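Local coordinates for ScaE cell-surface anchored scaffoldin protein (Ruminococcus flavefaciens, PDB 2ZF9) that probably anchors cellulosomal proteins to the bacterial cell surface, this chain being its cohesin module, which is built to bind dockerins, at residues A[32-37]-A[173-178]; A[86-91]-A[100-105]. All coordinates share one frame; numbering follows the deposited sequence.

Overall arrangement
After the N-terminal strand 14-15, the chain reaches residues 32-37 at the start of strand 33-41, whose partner in interaction 1, residues 173-178 of helix 166-178, arrives 136 residues later. Interaction 1 thus closes a long loop holding most of the module's strands. Interaction 2 falls wholly within that loop and closes a short one of its own: residues 86-91 meet residues 100-105 after eight intervening residues. The two contacts lie on opposite sides of the chain's centre, their own centres about 19 Å apart. One fixes the helix to an N-terminal strand in the buried interior; the other joins the loop and short strand at 86-91 to strand 99-106 at the surface.

Interaction 1 (A[32-37]-A[173-178]); sequences PTLSIT and AWTFTQ
Pro32 lays its ring against the hydroxyl of Thr175, the two side chains meeting at about a right angle, with Pro32 CG 3.4 Å from Thr175 OG1. The ring carbons meet the oxygen by van der Waals contact; its hydrogen bond runs to Met171 O, one turn back in the helix. With OG1 beside its backbone N (chi1 -69°), Thr175 turns its methyl the other way, and CG2 lies 3.7 Å from Leu34 CD1. The branched side chain therefore serves both Pro32 and Leu34, and Phe159 of strand 158-160 packs on all three residues. Replacing Thr175 with an alanine would probably open a gap beside Leu34 CD1, leave the Pro32 ring less firmly backed and deprive Met171 O of its hydroxyl partner. Cohesins are beta-sandwich modules of jelly-roll topology; here the helix before the final strand, 166-178, rests on the start of strand 33-41, which pairs in parallel with 180-187, the strand following the helix. Trp174 approaches Pro32 by an indole edge: its CD1 is 3.3 Å from Pro32 O, close to the ring plane. A water in that plane takes a hydrogen bond from Trp174 NE1 (2.8 Å) and donates to both Pro32 O and Thr33 OG1, binding the indole to the strand. Gln178 CB sits over one indole face, 3.6 Å above its plane.

Interaction 2 (A[86-91]-A[100-105]); sequences ALATAG and KKAEAD
Leu87 reaches across with one branch, laying CD1 over the peptide link between Glu103 and Ala104, 3.5 Å from Glu103 C and 3.4 Å from Ala104 N. Its CG lies beside the backbone N (chi1 -62°) and chi2 is extended at -174°, which carries CD1 out over the opposite backbone. The same methyl touches Ala104 CB more loosely at 4.2 Å. Further along, two methyls meet: Ala88 CB and Ala102 CB stand 3.9 Å apart, and Trp127 of strand 124-132 touches both. At the far end Ala90 CB presses on the aliphatic part of Lys100, its distance of 3.3 Å to Lys100 CD being tighter than normal van der Waals contact. The lysine chain bends at chi3 and chi4, and its ammonium end is held by Ala94 O and Leu97 O in the intervening loop.

The touching parts run in nearly opposite directions, 164° apart, yet they do not pair as neighbouring beta strands. Thr89 and Gly91 bond through their backbones to Ser128 and Leu126 of strand 124-132, whereas Lys101 and Glu103 bond to Ala113 and Phe111 of strand 109-115. The contact thus joins the segment leading into strand 89-90 to strand 99-106, two parts of the chain with different backbone partners, at the surface of the cohesin module. One water bridges them, accepting from Leu87 N at 2.9 Å and donating to Ala102 O at 2.8 Å. The direct contacts, made by small methyls, a leucine branch and a lysine's aliphatic chain, are apolar and carry little directional preference, so the water is the one polar link between the two backbones here and probably the main directional element in how they are set against each other.

Interaction 1 (A[32-37]-A[173-178])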
loop_
_atom_site.group_PDB
_atom_site.type_symbol
_atom_site.label_atom_id
_atom_site.label_comp_id
_atom_site.label_asym_id
_atom_site.label_seq_id
_atom_site.Cartn_x
_atom_site.Cartn_y
_atom_site.Cartn_z
ATOM N N PRO A 32 -0.025 -12.266 -5.024
ATOM C CA PRO A 32 0.707 -11.232 -4.287
ATOM C C PRO A 32 0.154 -10.900 -2.906
ATOM O O PRO A 32 -1.043 -11.032 -2.644
ATOM C CB PRO A 32 0.622 -10.001 -5.201
ATOM C CG PRO A 32 0.205 -10.547 -6.604
ATOM C CD PRO A 32 -0.677 -11.749 -6.243
ATOM N N THR A 33 1.035 -10.513 -1.995
ATOM C CA THR A 33 0.591 -9.918 -0.758
ATOM C C THR A 33 1.145 -8.523 -0.734
ATOM O O THR A 33 2.363 -8.355 -0.839
ATOM C CB THR A 33 1.120 -10.672 0.484
ATOM O OG1 THR A 33 0.665 -12.031 0.429
ATOM C CG2 THR A 33 0.599 -10.034 1.758
ATOM N N LEU A 34 0.266 -7.536 -0.551
ATOM C CA LEU A 34 0.718 -6.177 -0.303
ATOM C C LEU A 34 0.535 -5.935 1.169
ATOM O O LEU A 34 -0.546 -6.225 1.714
ATOM C CB LEU A 34 -0.129 -5.171 -1.078
ATOM C CG LEU A 34 -0.120 -5.300 -2.591
ATOM C CD1 LEU A 34 -0.917 -4.130 -3.186
ATOM C CD2 LEU A 34 1.316 -5.317 -3.084
ATOM N N SER A 35 1.572 -5.412 1.824
ATOM C CA SER A 35 1.469 -5.184 3.266
ATOM C C SER A 35 2.005 -3.813 3.641
ATOM O O SER A 35 2.955 -3.302 3.015
ATOM C CB SER A 35 2.184 -6.303 4.057
ATOM O OG SER A 35 3.540 -6.371 3.710
ATOM N N ILE A 36 1.385 -3.211 4.652
ATOM C CA ILE A 36 1.850 -1.918 5.191
ATOM C C ILE A 36 2.360 -2.164 6.598
ATOM O O ILE A 36 1.810 -3.000 7.333
ATOM C CB ILE A 36 0.734 -0.887 5.181
ATOM C CG1 ILE A 36 0.369 -0.540 3.716
ATOM C CG2 ILE A 36 1.097 0.373 6.039
ATOM C CD1 ILE A 36 -0.885 0.350 3.604
ATOM N N THR A 37 3.418 -1.433 6.943
ATOM C CA THR A 37 4.060 -1.478 8.258
ATOM C C THR A 37 3.044 -1.495 9.404
ATOM O O THR A 37 2.102 -0.712 9.427
ATOM C CB THR A 37 5.009 -0.247 8.434
ATOM O OG1 THR A 37 5.871 -0.127 7.279
ATOM C CG2 THR A 37 5.858 -0.396 9.707
ATOM N N ALA A 173 -7.064 -9.673 -9.141
ATOM C CA ALA A 173 -8.231 -10.055 -8.366
ATOM C C ALA A 173 -7.779 -10.635 -7.026
ATOM O O ALA A 173 -8.349 -10.293 -5.989
ATOM C CB ALA A 173 -9.085 -11.074 -9.143
ATOM N N TRP A 174 -6.753 -11.499 -7.040
ATOM C CA TRP A 174 -6.240 -12.029 -5.775
ATOM C C TRP A 174 -5.784 -10.867 -4.886
ATOM O O TRP A 174 -6.095 -10.826 -3.700
ATOM C CB TRP A 174 -5.070 -13.046 -5.956
ATOM C CG TRP A 174 -4.542 -13.436 -4.597
ATOM C CD1 TRP A 174 -3.570 -12.804 -3.876
ATOM C CD2 TRP A 174 -5.062 -14.479 -3.755
ATOM N NE1 TRP A 174 -3.429 -13.422 -2.639
ATOM C CE2 TRP A 174 -4.340 -14.442 -2.542
ATOM C CE3 TRP A 174 -6.070 -15.446 -3.924
ATOM C CZ2 TRP A 174 -4.598 -15.331 -1.485
ATOM C CZ3 TRP A 174 -6.330 -16.351 -2.874
ATOM C CH2 TRP A 174 -5.578 -16.300 -1.683
ATOM N N THR A 175 -5.011 -9.953 -5.449
ATOM C CA THR A 175 -4.388 -8.911 -4.637
ATOM C C THR A 175 -5.439 -8.104 -3.849
ATOM O O THR A 175 -5.314 -7.909 -2.650
ATOM C CB THR A 175 -3.634 -7.955 -5.544
ATOM O OG1 THR A 175 -2.519 -8.642 -6.079
ATOM C CG2 THR A 175 -3.096 -6.727 -4.767
ATOM N N PHE A 176 -6.478 -7.645 -4.532
ATOM C CA PHE A 176 -7.415 -6.732 -3.910
ATOM C C PHE A 176 -8.506 -7.452 -3.125
ATOM O O PHE A 176 -9.185 -6.825 -2.298
ATOM C CB PHE A 176 -8.031 -5.834 -4.978
ATOM C CG PHE A 176 -7.055 -4.790 -5.519
ATOM C CD1 PHE A 176 -6.549 -3.814 -4.686
ATOM C CD2 PHE A 176 -6.689 -4.783 -6.859
ATOM C CE1 PHE A 176 -5.650 -2.813 -5.168
ATOM C CE2 PHE A 176 -5.793 -3.784 -7.372
ATOM C CZ PHE A 176 -5.282 -2.808 -6.511
ATOM N N THR A 177 -8.715 -8.743 -3.382
ATOM C CA THR A 177 -9.752 -9.461 -2.595
ATOM C C THR A 177 -9.211 -10.248 -1.402
ATOM O O THR A 177 -9.935 -10.482 -0.400
ATOM C CB THR A 177 -10.583 -10.464 -3.431
ATOM O OG1 THR A 177 -9.711 -11.478 -3.963
ATOM C CG2 THR A 177 -11.376 -9.768 -4.547
ATOM N N GLN A 178 -7.967 -10.689 -1.507
ATOM C CA GLN A 178 -7.374 -11.554 -0.484
ATOM C C GLN A 178 -5.936 -11.198 -0.072
ATOM O O GLN A 178 -5.429 -11.696 0.947
ATOM C CB GLN A 178 -7.391 -13.027 -0.961
ATOM C CG GLN A 178 -8.801 -13.615 -1.257
ATOM C CD GLN A 178 -9.733 -13.611 -0.050
ATOM O OE1 GLN A 178 -9.292 -13.551 1.091
ATOM N NE2 GLN A 178 -11.048 -13.693 -0.316
HETATM O O HOH W 1 -1.738 -13.211 -0.382
#

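Interaction 2 (A[86-91]-A[100-105])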
loop_
_atom_site.group_PDB
_atom_site.type_symbol
_atom_site.label_atom_id
_atom_site.label_comp_id
_atom_site.label_asym_id
_atom_site.label_seq_id
_atom_site.Cartn_x
_atom_site.Cartn_y
_atom_site.Cartn_z
ATOM N N ALA A 86 8.568 15.365 -2.260
ATOM C CA ALA A 86 8.029 14.039 -2.626
ATOM C C ALA A 86 7.132 13.463 -1.527
ATOM O O ALA A 86 7.501 13.484 -0.318
ATOM C CB ALA A 86 9.169 13.074 -2.933
ATOM N N LEU A 87 5.986 12.913 -1.926
ATOM C CA LEU A 87 5.018 12.368 -0.957
ATOM C C LEU A 87 5.397 10.972 -0.527
ATOM O O LEU A 87 5.050 10.538 0.567
ATOM C CB LEU A 87 3.631 12.315 -1.562
ATOM C CG LEU A 87 3.034 13.661 -1.971
ATOM C CD1 LEU A 87 1.627 13.393 -2.401
ATOM C CD2 LEU A 87 3.073 14.661 -0.823
ATOM N N ALA A 88 6.089 10.256 -1.418
ATOM C CA ALA A 88 6.617 8.931 -1.109
ATOM C C ALA A 88 7.815 8.716 -2.029
ATOM O O ALA A 88 7.947 9.419 -3.026
ATOM C CB ALA A 88 5.567 7.870 -1.363
ATOM N N THR A 89 8.662 7.755 -1.672
ATOM C CA THR A 89 9.860 7.401 -2.436
ATOM C C THR A 89 9.831 5.911 -2.786
ATOM O O THR A 89 9.632 5.055 -1.899
ATOM C CB THR A 89 11.063 7.671 -1.533
ATOM O OG1 THR A 89 11.171 9.086 -1.368
ATOM C CG2 THR A 89 12.378 7.118 -2.166
ATOM N N ALA A 90 10.046 5.582 -4.066
ATOM C CA ALA A 90 10.052 4.172 -4.473
ATOM C C ALA A 90 11.184 3.394 -3.807
ATOM O O ALA A 90 12.300 3.903 -3.649
ATOM C CB ALA A 90 10.156 4.058 -6.022
ATOM N N GLY A 91 10.902 2.153 -3.416
ATOM C CA GLY A 91 11.916 1.314 -2.762
ATOM C C GLY A 91 12.487 0.268 -3.709
ATOM O O GLY A 91 12.240 0.286 -4.946
ATOM N N LYS A 100 7.524 5.334 -12.231
ATOM C CA LYS A 100 7.135 5.337 -10.809
ATOM C C LYS A 100 6.694 6.752 -10.474
ATOM O O LYS A 100 7.441 7.711 -10.717
ATOM C CB LYS A 100 8.318 4.977 -9.900
ATOM C CG LYS A 100 8.886 3.593 -10.117
ATOM C CD LYS A 100 10.071 3.270 -9.227
ATOM C CE LYS A 100 11.388 3.798 -9.786
ATOM N NZ LYS A 100 12.116 2.803 -10.604
ATOM N N LYS A 101 5.494 6.908 -9.923
ATOM C CA LYS A 101 5.106 8.248 -9.450
ATOM C C LYS A 101 4.227 8.197 -8.205
ATOM O O LYS A 101 3.442 7.242 -8.019
ATOM C CB LYS A 101 4.406 9.057 -10.564
ATOM C CG LYS A 101 3.174 8.393 -11.118
ATOM C CD LYS A 101 2.249 9.365 -11.883
ATOM C CE LYS A 101 0.848 8.712 -12.051
ATOM N NZ LYS A 101 -0.065 9.435 -12.994
ATOM N N ALA A 102 4.378 9.204 -7.341
ATOM C CA ALA A 102 3.528 9.350 -6.169
ATOM C C ALA A 102 2.923 10.743 -6.219
ATOM O O ALA A 102 3.637 11.751 -6.455
ATOM C CB ALA A 102 4.363 9.170 -4.892
ATOM N N GLU A 103 1.621 10.821 -5.989
ATOM C CA GLU A 103 0.953 12.098 -6.131
ATOM C C GLU A 103 -0.212 12.240 -5.153
ATOM O O GLU A 103 -0.720 11.235 -4.602
ATOM C CB GLU A 103 0.500 12.279 -7.574
ATOM C CG GLU A 103 -0.633 11.408 -7.910
ATOM C CD GLU A 103 -1.087 11.527 -9.360
ATOM O OE1 GLU A 103 -0.237 11.693 -10.241
ATOM O OE2 GLU A 103 -2.310 11.433 -9.611
ATOM N N ALA A 104 -0.625 13.492 -4.952
ATOM C CA ALA A 104 -1.681 13.824 -4.000
ATOM C C ALA A 104 -3.001 13.214 -4.430
ATOM O O ALA A 104 -3.249 13.039 -5.642
ATOM C CB ALA A 104 -1.818 15.395 -3.875
ATOM N N ASP A 105 -3.841 12.888 -3.438
ATOM C CA ASP A 105 -5.198 12.388 -3.669
ATOM C C ASP A 105 -6.184 13.218 -2.818
ATOM O O ASP A 105 -6.787 14.158 -3.323
ATOM C CB ASP A 105 -5.295 10.872 -3.369
ATOM C CG ASP A 105 -6.645 10.268 -3.779
ATOM O OD1 ASP A 105 -7.339 10.842 -4.652
ATOM O OD2 ASP A 105 -7.018 9.233 -3.200
HETATM O O HOH W 2 5.502 13.047 -4.764
#